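Local coordinates for protein transcriptional regulator (Vibrio virus VP882, PDB 7DWM) that probably binds DNA as a phage transcriptional regulator of the LuxR type, with a PAS-like domain that holds the ligand 3,5-dimethylpyrazin-2-ol, at residues E166-F171 against E197-K202. Residues are numbered along the deposited sequence; the frame is centred on the assembly and turned at random.
Sequences ELVLFF and ERIRNK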
ATOM      1  N   GLU A 166     -23.088   0.011  -9.992  1.00 56.77           N
ATOM      2  CA  GLU A 166     -21.713   0.181  -9.537  1.00 45.50           C
ATOM      3  C   GLU A 166     -21.263  -0.997  -8.682  1.00 55.06           C
ATOM      4  O   GLU A 166     -20.137  -1.485  -8.831  1.00 50.75           O
ATOM      5  CB  GLU A 166     -21.569   1.498  -8.775  1.00 51.36           C
ATOM      6  CG  GLU A 166     -21.444   2.713  -9.685  1.00 59.28           C
ATOM      7  CD  GLU A 166     -20.964   3.953  -8.955  1.00 58.58           C
ATOM      8  OE1 GLU A 166     -21.217   4.065  -7.737  1.00 60.99           O
ATOM      9  OE2 GLU A 166     -20.334   4.817  -9.602  1.00 71.93           O
ATOM     10  N   LEU A 167     -22.127  -1.467  -7.777  1.00 51.78           N
ATOM     11  CA  LEU A 167     -21.784  -2.632  -6.960  1.00 53.11           C
ATOM     12  C   LEU A 167     -21.563  -3.867  -7.831  1.00 60.30           C
ATOM     13  O   LEU A 167     -20.567  -4.596  -7.681  1.00 54.81           O
ATOM     14  CB  LEU A 167     -22.889  -2.894  -5.939  1.00 59.86           C
ATOM     15  CG  LEU A 167     -22.614  -2.539  -4.477  1.00 81.11           C
ATOM     16  CD1 LEU A 167     -22.582  -1.035  -4.294  1.00 86.31           C
ATOM     17  CD2 LEU A 167     -23.664  -3.158  -3.572  1.00 69.46           C
ATOM     18  N   VAL A 168     -22.508  -4.122  -8.741  1.00 51.17           N
ATOM     19  CA  VAL A 168     -22.425  -5.282  -9.621  1.00 52.70           C
ATOM     20  C   VAL A 168     -21.140  -5.242 -10.434  1.00 55.68           C
ATOM     21  O   VAL A 168     -20.462  -6.261 -10.590  1.00 64.75           O
ATOM     22  CB  VAL A 168     -23.670  -5.358 -10.527  1.00 50.77           C
ATOM     23  CG1 VAL A 168     -23.468  -6.388 -11.629  1.00 50.28           C
ATOM     24  CG2 VAL A 168     -24.902  -5.694  -9.704  1.00 43.73           C
ATOM     25  N   LEU A 169     -20.777  -4.069 -10.956  1.00 47.50           N
ATOM     26  CA  LEU A 169     -19.562  -3.972 -11.759  1.00 49.43           C
ATOM     27  C   LEU A 169     -18.309  -4.126 -10.902  1.00 56.37           C
ATOM     28  O   LEU A 169     -17.336  -4.756 -11.333  1.00 64.33           O
ATOM     29  CB  LEU A 169     -19.537  -2.646 -12.519  1.00 28.06           C
ATOM     30  CG  LEU A 169     -18.392  -2.517 -13.525  1.00 45.68           C
ATOM     31  CD1 LEU A 169     -18.549  -3.572 -14.599  1.00 41.95           C
ATOM     32  CD2 LEU A 169     -18.367  -1.126 -14.131  1.00 50.61           C
ATOM     33  N   PHE A 170     -18.303  -3.530  -9.703  1.00 47.11           N
ATOM     34  CA  PHE A 170     -17.196  -3.723  -8.771  1.00 41.98           C
ATOM     35  C   PHE A 170     -16.911  -5.202  -8.566  1.00 52.13           C
ATOM     36  O   PHE A 170     -15.753  -5.635  -8.591  1.00 48.66           O
ATOM     37  CB  PHE A 170     -17.508  -3.048  -7.430  1.00 49.63           C
ATOM     38  CG  PHE A 170     -16.359  -3.071  -6.448  1.00 39.95           C
ATOM     39  CD1 PHE A 170     -16.199  -4.128  -5.564  1.00 38.67           C
ATOM     40  CD2 PHE A 170     -15.440  -2.034  -6.416  1.00 57.58           C
ATOM     41  CE1 PHE A 170     -15.143  -4.148  -4.670  1.00 59.41           C
ATOM     42  CE2 PHE A 170     -14.385  -2.049  -5.523  1.00 43.04           C
ATOM     43  CZ  PHE A 170     -14.236  -3.107  -4.651  1.00 44.00           C
ATOM     44  N   PHE A 171     -17.959  -5.998  -8.370  1.00 52.35           N
ATOM     45  CA  PHE A 171     -17.714  -7.414  -8.118  1.00 44.01           C
ATOM     46  C   PHE A 171     -17.510  -8.218  -9.401  1.00 64.25           C
ATOM     47  O   PHE A 171     -16.848  -9.260  -9.368  1.00 56.51           O
ATOM     48  CB  PHE A 171     -18.833  -7.990  -7.255  1.00 53.32           C
ATOM     49  CG  PHE A 171     -18.769  -7.525  -5.829  1.00 62.44           C
ATOM     50  CD1 PHE A 171     -17.649  -7.790  -5.056  1.00 69.79           C
ATOM     51  CD2 PHE A 171     -19.804  -6.795  -5.271  1.00 57.51           C
ATOM     52  CE1 PHE A 171     -17.570  -7.350  -3.748  1.00 60.36           C
ATOM     53  CE2 PHE A 171     -19.733  -6.357  -3.963  1.00 63.04           C
ATOM     54  CZ  PHE A 171     -18.614  -6.635  -3.201  1.00 64.29           C
ATOM     55  N   GLU A 197     -26.898  -6.689 -17.827  1.00 59.72           N
ATOM     56  CA  GLU A 197     -27.322  -6.295 -19.167  1.00 52.48           C
ATOM     57  C   GLU A 197     -27.346  -4.777 -19.307  1.00 66.50           C
ATOM     58  O   GLU A 197     -26.861  -4.226 -20.305  1.00 62.16           O
ATOM     59  CB  GLU A 197     -28.698  -6.887 -19.473  1.00 62.92           C
ATOM     60  CG  GLU A 197     -29.374  -6.292 -20.696  1.00 63.19           C
ATOM     61  CD  GLU A 197     -28.967  -6.984 -21.982  1.00 75.98           C
ATOM     62  OE1 GLU A 197     -29.435  -6.561 -23.060  1.00 91.66           O
ATOM     63  OE2 GLU A 197     -28.180  -7.951 -21.915  1.00 79.42           O
ATOM     64  N   ARG A 198     -27.871  -4.081 -18.295  1.00 50.55           N
ATOM     65  CA  ARG A 198     -27.948  -2.627 -18.399  1.00 55.87           C
ATOM     66  C   ARG A 198     -26.565  -1.985 -18.311  1.00 62.61           C
ATOM     67  O   ARG A 198     -26.288  -1.002 -19.011  1.00 66.48           O
ATOM     68  CB  ARG A 198     -28.871  -2.067 -17.317  1.00 50.43           C
ATOM     69  CG  ARG A 198     -30.340  -2.112 -17.698  1.00 45.15           C
ATOM     70  CD  ARG A 198     -31.210  -1.396 -16.683  1.00 52.37           C
ATOM     71  NE  ARG A 198     -31.962  -2.335 -15.858  1.00 56.41           N
ATOM     72  CZ  ARG A 198     -31.532  -2.817 -14.698  1.00 80.79           C
ATOM     73  NH1 ARG A 198     -32.286  -3.671 -14.017  1.00 77.96           N
ATOM     74  NH2 ARG A 198     -30.352  -2.447 -14.216  1.00 54.27           N
ATOM     75  N   ILE A 199     -25.667  -2.557 -17.504  1.00 52.63           N
ATOM     76  CA  ILE A 199     -24.289  -2.063 -17.461  1.00 56.65           C
ATOM     77  C   ILE A 199     -23.612  -2.248 -18.813  1.00 64.33           C
ATOM     78  O   ILE A 199     -23.006  -1.318 -19.365  1.00 67.89           O
ATOM     79  CB  ILE A 199     -23.496  -2.775 -16.351  1.00 50.92           C
ATOM     80  CG1 ILE A 199     -24.006  -2.376 -14.970  1.00 50.77           C
ATOM     81  CG2 ILE A 199     -22.010  -2.472 -16.482  1.00 45.04           C
ATOM     82  CD1 ILE A 199     -23.622  -3.364 -13.893  1.00 47.06           C
ATOM     83  N   ARG A 200     -23.687  -3.469 -19.351  1.00 71.19           N
ATOM     84  CA  ARG A 200     -23.138  -3.778 -20.665  1.00 68.78           C
ATOM     85  C   ARG A 200     -23.612  -2.784 -21.716  1.00 71.77           C
ATOM     86  O   ARG A 200     -22.811  -2.244 -22.487  1.00 60.98           O
ATOM     87  CB  ARG A 200     -23.529  -5.204 -21.051  1.00 67.26           C
ATOM     88  CG  ARG A 200     -22.575  -5.880 -22.001  1.00 81.78           C
ATOM     89  CD  ARG A 200     -23.275  -7.005 -22.736  1.00 85.85           C
ATOM     90  NE  ARG A 200     -24.142  -6.504 -23.798  1.00 92.32           N
ATOM     91  CZ  ARG A 200     -25.414  -6.854 -23.952  1.00 93.58           C
ATOM     92  NH1 ARG A 200     -25.974  -7.712 -23.110  1.00 85.53           N
ATOM     93  NH2 ARG A 200     -26.127  -6.346 -24.949  1.00 97.89           N
ATOM     94  N   ASN A 201     -24.923  -2.531 -21.761  1.00 66.86           N
ATOM     95  CA  ASN A 201     -25.449  -1.620 -22.772  1.00 69.42           C
ATOM     96  C   ASN A 201     -24.980  -0.191 -22.533  1.00 64.59           C
ATOM     97  O   ASN A 201     -24.732   0.551 -23.491  1.00 69.72           O
ATOM     98  CB  ASN A 201     -26.973  -1.700 -22.812  1.00 61.73           C
ATOM     99  CG  ASN A 201     -27.460  -2.856 -23.661  1.00 88.79           C
ATOM    100  OD1 ASN A 201     -26.733  -3.350 -24.525  1.00 82.35           O
ATOM    101  ND2 ASN A 201     -28.688  -3.297 -23.419  1.00 75.95           N
ATOM    102  N   LYS A 202     -24.853   0.218 -21.267  1.00 66.31           N
ATOM    103  CA  LYS A 202     -24.310   1.542 -20.989  1.00 45.95           C
ATOM    104  C   LYS A 202     -22.872   1.668 -21.480  1.00 63.11           C
ATOM    105  O   LYS A 202     -22.458   2.746 -21.920  1.00 73.80           O
ATOM    106  CB  LYS A 202     -24.402   1.844 -19.494  1.00 49.82           C
ATOM    107  CG  LYS A 202     -25.767   2.356 -19.073  1.00 64.95           C
ATOM    108  CD  LYS A 202     -25.829   2.683 -17.592  1.00 55.16           C
ATOM    109  CE  LYS A 202     -27.258   2.998 -17.180  1.00 49.06           C
ATOM    110  NZ  LYS A 202     -27.362   3.460 -15.770  1.00 55.24           N
TER
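Val168 and Leu169 of helix 163-172 both meet Ile199 of helix 189-203. Val168 comes first in the chain. Val168 CG1 lies 3.8 Å from Ile199 CD1, and Val168 CB is almost as near to the same methyl. The valine also rests on Ile192, Ala195 and Ile196 of the partner helix and on Leu185 of helix 178-185. Leu169 takes the other branch of the isoleucine. With CG anti to the backbone N (chi1 -173°), Leu169 places CD1 4.1 Å from Ile199 CG2. Ile199 thus reaches across with two methyls, one for each partner. Its CG1 is set anti to its own carbonyl carbon (chi1 -68°), and this arm carries CD1 to the valine. The nearest CA atoms, those of Leu169 and Ile199, are 7.6 Å apart. Leu161 and Phe203 touch Leu169, and Leu211 of helix 208-217 packs on Ile199. The contact joins two helices of the LuxR-type helix-turn-helix domain, and helix 189-203 is probably its DNA-recognition helix. Next to this apolar contact, Arg198 and Lys202 form salt bridges with Glu165 of helix 163-172. No hydrogen bond links the two segments, so close fit and the burial of methyls from water hold them, without directional bonds.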